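Local coordinates for tube-forming protein in Mycobacterial Envelpe, TiME (Mycolicibacterium smegmatis, PDB 7CU9) that probably forms part of a tube across the mycobacterial outer envelope that serves secretion, here as its soluble PknH-like extracellular domain, at residues B[26-32]-B[68-74]; B[50-54]-B[82-86]; B[78-82]-B[166-170]; B[95-99]-B[157-162]; B[136-140]-B[152-158]. One frame throughout, in Å; residues are numbered along the deposited sequence.

Interaction 1 of 5, residues B[26-32]-B[68-74]; sequences IRWESEF and GATAQTA
Phe32 lays its ring over the backbone of Gly68: the Gly68 CA sits 3.8 Å from the centroid of the Phe32 ring, 18° off the normal, a CH-pi contact over the face. CG of Phe32 lies between the backbone N and the carbonyl carbon (chi1 52°), which folds the ring back across the neighbouring strand, over the glycine, which has no side chain there. Farther along the same face, Trp28 and Gln72 run side by side in the same direction, with Trp28 CE3 3.9 Å from Gln72 CG. On the other face Ala71 meets larger neighbours: Ile26 CG2, from the loop before the strand, lies 3.6 Å from Ala71 CB, and CB of Glu29 rests near the same methyl. Beneath these side chains an antiparallel ladder sets the spacing, its hydrogen-bonded pairs being Trp28-Gln72, Ser30-Thr70 and Phe32-Gly68; Ser30 N to Thr70 O is the shortest bond at 2.8 Å. A water bridges Ser30 O and Thr70 OG1, tying a backbone carbonyl to a side chain. At the far end Arg27 N reaches Thr73 O at 2.9 Å. Outside the pair, Glu29 OE1 accepts from Lys15 N, Thr73 OG1 from His80 N, and Phe36 packs edge-to-face on Phe32. Arg27 and Trp28 together face Gln72, a classic beta bulge where the outermost strand 28-32 joins the antiparallel sheet.

Interaction 2 of 5, residues B[50-54]-B[82-86]; sequences ADIGL and VKQAV
Lys83 reaches out from strand 77-89 of the central antiparallel sheet to Asp51 in the loop between helices 47-50 and 55-58, making a buried loop-on-sheet contact near the centre of the chain. The lysine is extended throughout, with CG anti to the backbone N (chi1 -167°), and this straight chain spans the gap to the loop. The tight part is apolar. Ile52 and Lys83 run antiparallel alongside each other, Ile52 CG1 lying 3.9 Å from Lys83 CD, while Ile52 CD1 presses on the strand backbone 3.5 Å from Lys83 O. Next to it Gly53, with a positive phi of 69°, brings its bare CA down on the sheet, 3.6 Å from Ala85 CB. The polar end of the lysine is the more hydrated side. Its NZ forms a salt bridge with Asp51 OD2 at 2.9 Å, approaching from above the carboxylate plane, the two side chains roughly perpendicular. The other oxygen, OD1, accepts from Ile52 N at 2.8 Å and makes a second salt bridge with Lys166, so two lysines share one carboxylate, which would probably keep it ionised. Gln164 OE1 further holds the loop by accepting from Gly53 N. One water completes the polar end, accepting from Lys83 NZ at 2.7 Å and donating to Ile52 O.

Interaction 3 of 5, residues B[78-82]-B[166-170]; sequences ATHLV and KVCQS
Two neighbouring antiparallel strands of the sheet, 77-89 and 161-169, meet here beside the disulfide Cys151-Cys168. Leu81 and Cys168 form the hydrogen-bonded pair: Cys168 N donates to Leu81 O at 2.8 Å, and Leu81 N returns a longer bond to Cys168 O. Their side chains share a face, where Leu81 CB is 4.1 Å from Cys168 CB. Leu81 CD2 reaches farther, touching Lys166 CE at 3.7 Å; a bend at chi3 of 80° turns the lysine toward its salt-bridge partner Asp51. On the reverse face Val82 CG2 meets Val167 CG2 at 4.2 Å. Where the strand turns a corner, His80 and Gln169 set ring and amide planes almost perpendicular. Gln169 OE1 stands at the imidazole edge, 3.5 Å from His80 ND1. A water joins His80 ND1, Gln169 OE1 and Cys168 O, donating to the last two, at 2.7 Å to Gln169 OE1. Another links Thr79 O to Ser170 N. Gln169 NE2 donates to Ser170 O and to Ala64 O of the second subunit, bringing this strand end to the dimer contact. Val82 is covered by helices 15-22 and 174-185, while Leu81 on the reverse face packs against Thr70 and Gln72 of strand 63-72.

Interaction 4 of 5, residues B[95-99]-B[157-162]; sequences ADRAY and KRENVL
Lys157 lays its aliphatic chain along helix 92-103, its CG 4.0 Å from Tyr99 CB and its CE 3.8 Å from Asp96 CB. Bends at chi2 (-71°) and chi3 (-148°) curl the chain over the turn that follows it, where NZ donates to Glu159 O at 2.9 Å, in the carbonyl plane and on a lone pair. The ammonium group is thus held by a backbone carbonyl, while the Asp96 carboxylate stays 5.1 Å away, measured from OD1 to NZ of Lys157, near enough for a probable weak attraction. Ala95 packs directly on the turn: its CB lies 3.5 Å from Asn160 C. One turn farther along the helix, Leu162 packs on Ala98 and Tyr99. Its CD2 meets Ala98 CB at 3.8 Å, and its CD1 approaches Tyr99 at the ring edge, in the plane of the ring. The Tyr99 hydroxyl is hydrogen-bonded to Gly134 O. Asn160 turns away from the helix to Ser3 and Phe89. Arg158 and Val161, joined by backbone hydrogen bonds in both directions, flank a type II' beta turn whose corner is Glu159 and Asn160, so the arrangement is a tight beta hairpin packed against a helix on one face of the antiparallel sheet.

Interaction 5 of 5, residues B[136-140]-B[152-158]; sequences ADADW and FNTTRKR
The carboxylate of Asp137 is gripped end-on by Arg158: NH2 donates to Asp137 OD2 at 2.7 Å, on the syn lone pair and close to the guanidinium plane, while NH1 makes a longer bond to OD1 from above the carboxylate plane. The two flat groups are turned 53° apart, so only the first of these bonds is well aligned. A bend at its second torsion turns Arg158 toward strand 137-144; CB of Arg156 lies over one face of its guanidinium. Arg156 adds charge from farther off, its NE 4.0 Å from Asp137 OD2 in a long salt bridge with no N-H aimed at the oxygen. That N-H instead donates to Thr154 OG1, at 3.0 Å and nearly straight, and the Thr154 hydroxyl in turn donates to Asp139 OD1 at 2.7 Å. Arg156 thus ties Thr154 and Asp139 to the salt-bridge network on this face. On the opposite face Trp140 spreads over Asn153, ring and amide planes 11° apart, with Asn153 CB 3.5 Å from the centroid of the five-membered Trp140 ring. The first torsion of Trp140 (chi1 66°) carries the indole across to Thr155, whose OG1, hydrogen-bonded to Gln164 NE2, is 3.2 Å from Trp140 CH2. Paired backbone bonds at Ala138-Thr155 and Trp140-Asn153 run beneath; Ala136 O takes a straight bond from Lys157 N (2.9 Å) and a weak one from Arg158 NH1. The hairpin lies between two helices: 174-185 covers Thr154 and Arg156, while 92-103 packs on Ala138 and Trp140, whose ring stacks on Trp49 and whose NE1 donates to Trp49 O.

How the interactions relate
All five contacts reach one antiparallel sheet. Interaction 1 joins the outermost strand 28-32 to 63-72, interaction 3 pairs 77-89 with 161-169, and interaction 5 pairs 150-158 with 137-144; interactions 2 and 4 add a loop and helix 92-103. Along the chain, the segments of interactions 1 and 2 alternate, interaction 1 closes before interaction 3 opens, and the loop of interaction 3 encloses interaction 4, which encloses interaction 5. Interactions 2 and 3 share Val82 and are joined by the Asp51-Lys166 salt bridge; 4 and 5 share Lys157 and Arg158. Interactions 1 and 4 lie about 25 Å apart, centre to centre, so the contacts run from edge strand 28-32 across the sheet as far as strand 137-144.

Interaction 1 of 5, residues B[26-32]-B[68-74]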
# COMPACT_ATOMS: atom_id res chain seq x y z
N ILE B 26 -9.98 5.42 0.56
CA ILE B 26 -10.65 4.99 1.83
C ILE B 26 -11.94 5.81 1.92
O ILE B 26 -11.87 6.96 2.39
CB ILE B 26 -9.73 5.21 3.04
CG1 ILE B 26 -8.37 4.52 2.89
CG2 ILE B 26 -10.43 4.80 4.33
CD1 ILE B 26 -8.42 3.01 3.00
N ARG B 27 -13.06 5.25 1.45
CA ARG B 27 -14.32 6.01 1.24
C ARG B 27 -15.31 5.73 2.37
O ARG B 27 -16.33 6.44 2.43
CB ARG B 27 -14.92 5.67 -0.12
CG ARG B 27 -14.04 6.08 -1.29
CD ARG B 27 -14.74 5.95 -2.63
NE ARG B 27 -13.81 5.59 -3.69
CZ ARG B 27 -13.05 6.44 -4.37
NH1 ARG B 27 -13.11 7.74 -4.13
NH2 ARG B 27 -12.23 5.99 -5.31
N TRP B 28 -15.03 4.75 3.24
CA TRP B 28 -15.96 4.32 4.32
C TRP B 28 -15.26 4.42 5.68
O TRP B 28 -14.09 4.01 5.77
CB TRP B 28 -16.48 2.90 4.07
CG TRP B 28 -17.50 2.46 5.07
CD1 TRP B 28 -18.85 2.62 5.00
CD2 TRP B 28 -17.25 1.79 6.32
NE1 TRP B 28 -19.46 2.10 6.11
CE2 TRP B 28 -18.50 1.57 6.94
CE3 TRP B 28 -16.09 1.34 6.98
CZ2 TRP B 28 -18.62 0.94 8.17
CZ3 TRP B 28 -16.22 0.71 8.19
CH2 TRP B 28 -17.47 0.52 8.78
N GLU B 29 -15.97 4.91 6.69
CA GLU B 29 -15.47 4.82 8.09
C GLU B 29 -16.64 4.80 9.07
O GLU B 29 -17.74 5.31 8.75
CB GLU B 29 -14.45 5.92 8.38
CG GLU B 29 -15.02 7.23 8.88
CD GLU B 29 -13.91 8.16 9.36
OE1 GLU B 29 -13.71 9.21 8.73
OE2 GLU B 29 -13.23 7.80 10.36
N SER B 30 -16.39 4.21 10.23
CA SER B 30 -17.31 4.13 11.38
C SER B 30 -16.53 4.46 12.65
O SER B 30 -15.57 3.73 12.96
CB SER B 30 -17.94 2.77 11.47
OG SER B 30 -18.82 2.69 12.57
N GLU B 31 -16.90 5.55 13.33
CA GLU B 31 -16.25 5.99 14.59
C GLU B 31 -16.91 5.26 15.76
O GLU B 31 -18.09 4.90 15.64
CB GLU B 31 -16.38 7.51 14.75
CG GLU B 31 -15.66 8.30 13.68
CD GLU B 31 -15.80 9.80 13.80
OE1 GLU B 31 -16.45 10.26 14.77
OE2 GLU B 31 -15.26 10.52 12.94
N PHE B 32 -16.16 5.02 16.84
CA PHE B 32 -16.69 4.44 18.09
C PHE B 32 -16.09 5.19 19.29
O PHE B 32 -15.00 5.78 19.18
CB PHE B 32 -16.47 2.93 18.14
CG PHE B 32 -15.05 2.46 17.89
CD1 PHE B 32 -14.60 2.22 16.61
CD2 PHE B 32 -14.21 2.19 18.95
CE1 PHE B 32 -13.30 1.76 16.39
CE2 PHE B 32 -12.91 1.74 18.74
CZ PHE B 32 -12.47 1.52 17.45
N GLY B 68 -12.13 5.78 18.75
CA GLY B 68 -11.49 5.01 17.68
C GLY B 68 -12.27 5.13 16.40
O GLY B 68 -13.32 5.81 16.38
N ALA B 69 -11.76 4.50 15.35
CA ALA B 69 -12.49 4.39 14.08
C ALA B 69 -12.00 3.16 13.34
O ALA B 69 -10.85 2.73 13.55
CB ALA B 69 -12.30 5.64 13.26
N THR B 70 -12.88 2.60 12.52
CA THR B 70 -12.54 1.61 11.48
C THR B 70 -12.82 2.26 10.13
O THR B 70 -13.87 2.91 10.00
CB THR B 70 -13.33 0.31 11.65
OG1 THR B 70 -13.29 -0.09 13.02
CG2 THR B 70 -12.81 -0.79 10.75
N ALA B 71 -11.89 2.15 9.18
CA ALA B 71 -12.03 2.74 7.83
C ALA B 71 -11.68 1.67 6.80
O ALA B 71 -10.85 0.80 7.10
CB ALA B 71 -11.18 3.98 7.71
N GLN B 72 -12.33 1.72 5.64
CA GLN B 72 -12.19 0.70 4.57
C GLN B 72 -12.23 1.39 3.20
O GLN B 72 -12.75 2.51 3.10
CB GLN B 72 -13.35 -0.30 4.59
CG GLN B 72 -13.39 -1.20 5.80
CD GLN B 72 -14.51 -2.21 5.68
OE1 GLN B 72 -15.28 -2.22 4.72
NE2 GLN B 72 -14.60 -3.08 6.68
N THR B 73 -11.73 0.69 2.18
CA THR B 73 -11.86 1.07 0.76
C THR B 73 -13.27 1.61 0.50
O THR B 73 -13.39 2.74 0.00
CB THR B 73 -11.52 -0.13 -0.13
OG1 THR B 73 -10.20 -0.55 0.20
CG2 THR B 73 -11.62 0.18 -1.61
N ALA B 74 -14.29 0.82 0.85
CA ALA B 74 -15.73 1.16 0.66
C ALA B 74 -16.59 0.28 1.57
O ALA B 74 -16.05 -0.65 2.18
CB ALA B 74 -16.10 0.99 -0.79
O HOH W 1 -13.51 3.18 -2.74
O HOH W 2 -15.77 0.85 13.74

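Interaction 2 of 5, residues B[50-54]-B[82-86]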
# COMPACT_ATOMS: atom_id res chain seq x y z
N ALA B 50 -5.61 -10.26 18.46
CA ALA B 50 -6.60 -10.57 17.40
C ALA B 50 -7.29 -9.29 16.90
O ALA B 50 -7.74 -9.27 15.74
CB ALA B 50 -7.60 -11.58 17.92
N ASP B 51 -7.36 -8.25 17.72
CA ASP B 51 -7.86 -6.92 17.30
C ASP B 51 -7.39 -5.89 18.32
O ASP B 51 -6.74 -6.28 19.30
CB ASP B 51 -9.39 -6.92 17.16
CG ASP B 51 -9.95 -5.87 16.21
OD1 ASP B 51 -9.18 -5.00 15.75
OD2 ASP B 51 -11.15 -5.95 15.91
N ILE B 52 -7.69 -4.63 18.05
CA ILE B 52 -7.33 -3.47 18.92
C ILE B 52 -8.60 -2.82 19.46
O ILE B 52 -9.71 -3.14 18.98
CB ILE B 52 -6.44 -2.48 18.14
CG1 ILE B 52 -7.16 -1.89 16.92
CG2 ILE B 52 -5.14 -3.15 17.73
CD1 ILE B 52 -6.46 -0.70 16.33
N GLY B 53 -8.45 -1.93 20.44
CA GLY B 53 -9.57 -1.22 21.09
C GLY B 53 -10.42 -2.14 21.94
O GLY B 53 -11.64 -1.91 22.00
N LEU B 54 -9.82 -3.13 22.61
CA LEU B 54 -10.57 -4.18 23.34
C LEU B 54 -10.94 -3.72 24.74
O LEU B 54 -10.16 -3.07 25.43
CB LEU B 54 -9.73 -5.45 23.42
CG LEU B 54 -9.29 -6.03 22.08
CD1 LEU B 54 -8.39 -7.23 22.30
CD2 LEU B 54 -10.49 -6.38 21.21
N VAL B 82 -8.33 -0.16 7.99
CA VAL B 82 -7.47 0.57 8.95
C VAL B 82 -8.29 0.81 10.22
O VAL B 82 -9.42 1.31 10.12
CB VAL B 82 -6.94 1.89 8.36
CG1 VAL B 82 -6.12 2.68 9.37
CG2 VAL B 82 -6.14 1.63 7.09
N LYS B 83 -7.73 0.47 11.37
CA LYS B 83 -8.42 0.68 12.66
C LYS B 83 -7.49 1.47 13.58
O LYS B 83 -6.26 1.30 13.52
CB LYS B 83 -8.86 -0.66 13.25
CG LYS B 83 -9.84 -0.57 14.41
CD LYS B 83 -10.39 -1.91 14.75
CE LYS B 83 -11.36 -1.89 15.91
NZ LYS B 83 -12.03 -3.21 16.07
N GLN B 84 -8.09 2.32 14.40
CA GLN B 84 -7.39 3.16 15.40
C GLN B 84 -8.15 3.09 16.72
O GLN B 84 -9.39 3.04 16.70
CB GLN B 84 -7.37 4.61 14.94
CG GLN B 84 -6.60 4.83 13.66
CD GLN B 84 -6.85 6.24 13.17
OE1 GLN B 84 -6.35 7.21 13.72
NE2 GLN B 84 -7.69 6.35 12.16
N ALA B 85 -7.42 3.10 17.83
CA ALA B 85 -8.01 3.20 19.19
C ALA B 85 -7.09 4.07 20.03
O ALA B 85 -5.87 3.85 20.00
CB ALA B 85 -8.20 1.84 19.80
N VAL B 86 -7.65 5.04 20.74
CA VAL B 86 -6.88 5.95 21.62
C VAL B 86 -7.58 6.00 22.97
O VAL B 86 -8.77 6.35 23.01
CB VAL B 86 -6.73 7.36 21.02
CG1 VAL B 86 -5.92 8.26 21.92
CG2 VAL B 86 -6.12 7.31 19.62
O HOH W 3 -12.38 -3.73 18.74

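Interaction 3 of 5, residues B[78-82]-B[166-170]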
# COMPACT_ATOMS: atom_id res chain seq x y z
N ALA B 78 -13.16 -4.31 2.02
CA ALA B 78 -12.09 -4.16 3.03
C ALA B 78 -10.72 -4.41 2.41
O ALA B 78 -9.80 -4.79 3.15
CB ALA B 78 -12.36 -5.09 4.19
N THR B 79 -10.55 -4.18 1.10
CA THR B 79 -9.26 -4.38 0.40
C THR B 79 -8.15 -3.72 1.24
O THR B 79 -7.12 -4.37 1.51
CB THR B 79 -9.30 -3.85 -1.03
OG1 THR B 79 -10.24 -4.63 -1.77
CG2 THR B 79 -7.95 -3.91 -1.71
N HIS B 80 -8.36 -2.45 1.61
CA HIS B 80 -7.62 -1.77 2.70
C HIS B 80 -8.59 -1.62 3.87
O HIS B 80 -9.73 -1.16 3.64
CB HIS B 80 -7.03 -0.42 2.23
CG HIS B 80 -5.93 -0.55 1.22
ND1 HIS B 80 -4.61 -0.59 1.58
CD2 HIS B 80 -5.96 -0.61 -0.13
CE1 HIS B 80 -3.86 -0.69 0.49
NE2 HIS B 80 -4.67 -0.70 -0.57
N LEU B 81 -8.18 -2.07 5.06
CA LEU B 81 -8.92 -1.81 6.32
C LEU B 81 -7.93 -1.24 7.33
O LEU B 81 -6.81 -1.78 7.46
CB LEU B 81 -9.58 -3.09 6.86
CG LEU B 81 -10.40 -2.89 8.14
CD1 LEU B 81 -11.59 -3.84 8.20
CD2 LEU B 81 -9.52 -3.07 9.38
N VAL B 82 -8.33 -0.16 7.99
CA VAL B 82 -7.47 0.57 8.95
C VAL B 82 -8.29 0.81 10.22
O VAL B 82 -9.42 1.31 10.12
CB VAL B 82 -6.94 1.89 8.36
CG1 VAL B 82 -6.12 2.68 9.37
CG2 VAL B 82 -6.14 1.63 7.09
N LYS B 166 -3.91 -0.42 13.35
CA LYS B 166 -3.89 -1.68 12.58
C LYS B 166 -4.12 -1.31 11.12
O LYS B 166 -5.09 -0.59 10.84
CB LYS B 166 -4.97 -2.62 13.12
CG LYS B 166 -5.19 -3.91 12.36
CD LYS B 166 -6.35 -4.71 12.89
CE LYS B 166 -7.69 -4.19 12.40
NZ LYS B 166 -8.82 -5.01 12.90
N VAL B 167 -3.24 -1.77 10.23
CA VAL B 167 -3.40 -1.61 8.76
C VAL B 167 -3.42 -3.01 8.15
O VAL B 167 -2.43 -3.74 8.31
CB VAL B 167 -2.30 -0.73 8.15
CG1 VAL B 167 -2.38 -0.72 6.64
CG2 VAL B 167 -2.37 0.69 8.70
N CYS B 168 -4.54 -3.35 7.50
CA CYS B 168 -4.79 -4.67 6.88
C CYS B 168 -4.80 -4.49 5.36
O CYS B 168 -5.45 -3.55 4.87
CB CYS B 168 -6.13 -5.26 7.32
SG CYS B 168 -6.26 -5.57 9.10
N GLN B 169 -4.09 -5.36 4.66
CA GLN B 169 -3.93 -5.29 3.19
C GLN B 169 -3.08 -6.47 2.73
O GLN B 169 -2.44 -7.11 3.57
CB GLN B 169 -3.25 -3.98 2.77
CG GLN B 169 -1.99 -3.65 3.56
CD GLN B 169 -1.25 -2.48 2.98
OE1 GLN B 169 -1.57 -1.32 3.24
NE2 GLN B 169 -0.23 -2.77 2.18
N SER B 170 -3.06 -6.72 1.43
CA SER B 170 -1.99 -7.54 0.83
C SER B 170 -0.67 -6.77 0.96
O SER B 170 -0.68 -5.62 1.45
CB SER B 170 -2.33 -7.90 -0.59
OG SER B 170 -2.49 -6.74 -1.38
O HOH W 4 -5.02 -5.14 -0.04
O HOH W 5 -4.10 -0.77 4.04

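Interaction 4 of 5, residues B[95-99]-B[157-162]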
# COMPACT_ATOMS: atom_id res chain seq x y z
N ALA B 95 -1.98 3.98 32.27
CA ALA B 95 -1.65 3.73 30.84
C ALA B 95 -0.66 2.56 30.76
O ALA B 95 -0.82 1.71 29.87
CB ALA B 95 -1.11 4.97 30.19
N ASP B 96 0.32 2.50 31.67
CA ASP B 96 1.31 1.40 31.68
C ASP B 96 0.59 0.07 31.97
O ASP B 96 0.91 -0.94 31.31
CB ASP B 96 2.43 1.64 32.70
CG ASP B 96 3.57 0.66 32.51
OD1 ASP B 96 4.09 0.57 31.38
OD2 ASP B 96 3.89 -0.04 33.49
N ARG B 97 -0.36 0.05 32.90
CA ARG B 97 -1.10 -1.20 33.23
C ARG B 97 -1.89 -1.64 31.99
O ARG B 97 -1.92 -2.84 31.71
CB ARG B 97 -1.98 -1.01 34.46
CG ARG B 97 -1.19 -0.94 35.76
CD ARG B 97 -2.10 -1.00 36.97
NE ARG B 97 -2.97 0.16 37.12
CZ ARG B 97 -2.64 1.31 37.70
NH1 ARG B 97 -1.42 1.51 38.17
NH2 ARG B 97 -3.53 2.27 37.79
N ALA B 98 -2.51 -0.70 31.27
CA ALA B 98 -3.28 -1.02 30.05
C ALA B 98 -2.33 -1.59 28.98
O ALA B 98 -2.68 -2.61 28.35
CB ALA B 98 -4.02 0.19 29.56
N TYR B 99 -1.16 -0.98 28.81
CA TYR B 99 -0.12 -1.48 27.88
C TYR B 99 0.21 -2.93 28.25
O TYR B 99 0.29 -3.79 27.35
CB TYR B 99 1.12 -0.58 27.92
CG TYR B 99 2.24 -1.09 27.06
CD1 TYR B 99 2.17 -0.98 25.68
CD2 TYR B 99 3.35 -1.71 27.61
CE1 TYR B 99 3.18 -1.47 24.86
CE2 TYR B 99 4.37 -2.20 26.81
CZ TYR B 99 4.28 -2.08 25.43
OH TYR B 99 5.29 -2.57 24.65
N LYS B 157 2.53 3.18 24.18
CA LYS B 157 2.24 3.84 25.47
C LYS B 157 3.03 5.15 25.47
O LYS B 157 4.26 5.10 25.29
CB LYS B 157 2.61 2.87 26.59
CG LYS B 157 2.12 3.26 27.97
CD LYS B 157 2.87 4.42 28.54
CE LYS B 157 2.99 4.36 30.04
NZ LYS B 157 3.72 5.54 30.54
N ARG B 158 2.34 6.27 25.61
CA ARG B 158 2.96 7.62 25.58
C ARG B 158 2.38 8.40 26.75
O ARG B 158 1.19 8.73 26.69
CB ARG B 158 2.71 8.30 24.23
CG ARG B 158 3.27 7.54 23.03
CD ARG B 158 4.79 7.56 23.03
NE ARG B 158 5.36 6.97 21.83
CZ ARG B 158 5.74 5.70 21.69
NH1 ARG B 158 5.62 4.83 22.68
NH2 ARG B 158 6.26 5.30 20.54
N GLU B 159 3.18 8.65 27.79
CA GLU B 159 2.71 9.31 29.04
C GLU B 159 1.48 8.54 29.54
O GLU B 159 1.61 7.34 29.87
CB GLU B 159 2.44 10.79 28.78
CG GLU B 159 3.70 11.61 28.53
CD GLU B 159 4.37 12.14 29.79
OE1 GLU B 159 4.09 11.61 30.88
OE2 GLU B 159 5.18 13.09 29.67
N ASN B 160 0.31 9.18 29.57
CA ASN B 160 -0.95 8.61 30.10
C ASN B 160 -1.86 8.12 28.97
O ASN B 160 -3.05 7.91 29.22
CB ASN B 160 -1.69 9.64 30.95
CG ASN B 160 -2.09 10.86 30.16
OD1 ASN B 160 -1.40 11.27 29.21
ND2 ASN B 160 -3.20 11.48 30.54
N VAL B 161 -1.31 7.91 27.77
CA VAL B 161 -2.12 7.49 26.59
C VAL B 161 -1.67 6.10 26.15
O VAL B 161 -0.45 5.85 26.07
CB VAL B 161 -2.00 8.52 25.45
CG1 VAL B 161 -2.71 8.03 24.19
CG2 VAL B 161 -2.52 9.88 25.88
N LEU B 162 -2.63 5.24 25.86
CA LEU B 162 -2.38 4.00 25.09
C LEU B 162 -3.04 4.18 23.73
O LEU B 162 -4.27 4.43 23.67
CB LEU B 162 -2.93 2.77 25.82
CG LEU B 162 -2.58 1.44 25.16
CD1 LEU B 162 -1.09 1.17 25.21
CD2 LEU B 162 -3.35 0.29 25.78

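Interaction 5 of 5, residues B[136-140]-B[152-158]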
# COMPACT_ATOMS: atom_id res chain seq x y z
N ALA B 136 7.43 0.32 25.86
CA ALA B 136 6.31 1.24 25.53
C ALA B 136 5.86 1.09 24.08
O ALA B 136 5.07 1.94 23.63
CB ALA B 136 6.73 2.65 25.84
N ASP B 137 6.32 0.06 23.38
CA ASP B 137 6.01 -0.18 21.95
C ASP B 137 5.92 -1.69 21.73
O ASP B 137 6.90 -2.39 22.04
CB ASP B 137 7.07 0.42 21.03
CG ASP B 137 7.17 1.93 21.13
OD1 ASP B 137 7.79 2.43 22.09
OD2 ASP B 137 6.64 2.60 20.23
N ALA B 138 4.79 -2.17 21.22
CA ALA B 138 4.57 -3.59 20.90
C ALA B 138 3.97 -3.69 19.50
O ALA B 138 2.91 -3.08 19.26
CB ALA B 138 3.69 -4.25 21.94
N ASP B 139 4.63 -4.42 18.62
CA ASP B 139 4.19 -4.62 17.22
C ASP B 139 3.94 -6.10 17.00
O ASP B 139 4.62 -6.95 17.62
CB ASP B 139 5.22 -4.10 16.22
CG ASP B 139 5.43 -2.60 16.27
OD1 ASP B 139 4.72 -1.93 17.04
OD2 ASP B 139 6.33 -2.12 15.56
N TRP B 140 2.98 -6.42 16.15
CA TRP B 140 2.74 -7.82 15.73
C TRP B 140 1.99 -7.82 14.41
O TRP B 140 1.48 -6.76 13.99
CB TRP B 140 1.98 -8.59 16.82
CG TRP B 140 0.58 -8.11 17.05
CD1 TRP B 140 -0.55 -8.51 16.39
CD2 TRP B 140 0.15 -7.16 18.04
NE1 TRP B 140 -1.64 -7.87 16.90
CE2 TRP B 140 -1.24 -7.03 17.90
CE3 TRP B 140 0.82 -6.42 19.02
CZ2 TRP B 140 -1.99 -6.20 18.73
CZ3 TRP B 140 0.07 -5.59 19.83
CH2 TRP B 140 -1.31 -5.48 19.68
N PHE B 152 -0.87 -5.43 10.05
CA PHE B 152 0.27 -4.90 10.84
C PHE B 152 -0.30 -4.04 11.96
O PHE B 152 -1.08 -3.11 11.70
CB PHE B 152 1.24 -4.13 9.94
CG PHE B 152 2.14 -5.03 9.15
CD1 PHE B 152 1.65 -5.76 8.08
CD2 PHE B 152 3.48 -5.16 9.48
CE1 PHE B 152 2.48 -6.61 7.36
CE2 PHE B 152 4.31 -6.01 8.76
CZ PHE B 152 3.81 -6.73 7.70
N ASN B 153 0.07 -4.38 13.19
CA ASN B 153 -0.47 -3.76 14.42
C ASN B 153 0.67 -3.07 15.16
O ASN B 153 1.78 -3.63 15.20
CB ASN B 153 -1.11 -4.80 15.34
CG ASN B 153 -2.29 -5.51 14.72
OD1 ASN B 153 -3.43 -5.22 15.07
ND2 ASN B 153 -2.03 -6.44 13.83
N THR B 154 0.39 -1.91 15.75
CA THR B 154 1.32 -1.24 16.69
C THR B 154 0.53 -0.76 17.90
O THR B 154 -0.59 -0.22 17.73
CB THR B 154 2.13 -0.14 15.99
OG1 THR B 154 3.17 0.23 16.90
CG2 THR B 154 1.31 1.07 15.61
N THR B 155 1.08 -1.00 19.08
CA THR B 155 0.54 -0.54 20.38
C THR B 155 1.60 0.34 21.02
O THR B 155 2.75 -0.12 21.16
CB THR B 155 0.18 -1.73 21.28
OG1 THR B 155 -0.86 -2.44 20.61
CG2 THR B 155 -0.25 -1.31 22.66
N ARG B 156 1.24 1.56 21.39
CA ARG B 156 2.24 2.52 21.89
C ARG B 156 1.71 3.20 23.14
O ARG B 156 0.58 3.70 23.12
CB ARG B 156 2.60 3.52 20.79
CG ARG B 156 3.12 2.80 19.56
CD ARG B 156 3.57 3.78 18.54
NE ARG B 156 3.97 3.06 17.34
CZ ARG B 156 4.57 3.64 16.32
NH1 ARG B 156 4.82 4.94 16.36
NH2 ARG B 156 4.91 2.92 15.27
N LYS B 157 2.53 3.18 24.18
CA LYS B 157 2.24 3.84 25.47
C LYS B 157 3.03 5.15 25.47
O LYS B 157 4.26 5.10 25.29
CB LYS B 157 2.61 2.87 26.59
CG LYS B 157 2.12 3.26 27.97
CD LYS B 157 2.87 4.42 28.54
CE LYS B 157 2.99 4.36 30.04
NZ LYS B 157 3.72 5.54 30.54
N ARG B 158 2.34 6.27 25.61
CA ARG B 158 2.96 7.62 25.58
C ARG B 158 2.38 8.40 26.75
O ARG B 158 1.19 8.73 26.69
CB ARG B 158 2.71 8.30 24.23
CG ARG B 158 3.27 7.54 23.03
CD ARG B 158 4.79 7.56 23.03
NE ARG B 158 5.36 6.97 21.83
CZ ARG B 158 5.74 5.70 21.69
NH1 ARG B 158 5.62 4.83 22.68
NH2 ARG B 158 6.26 5.30 20.54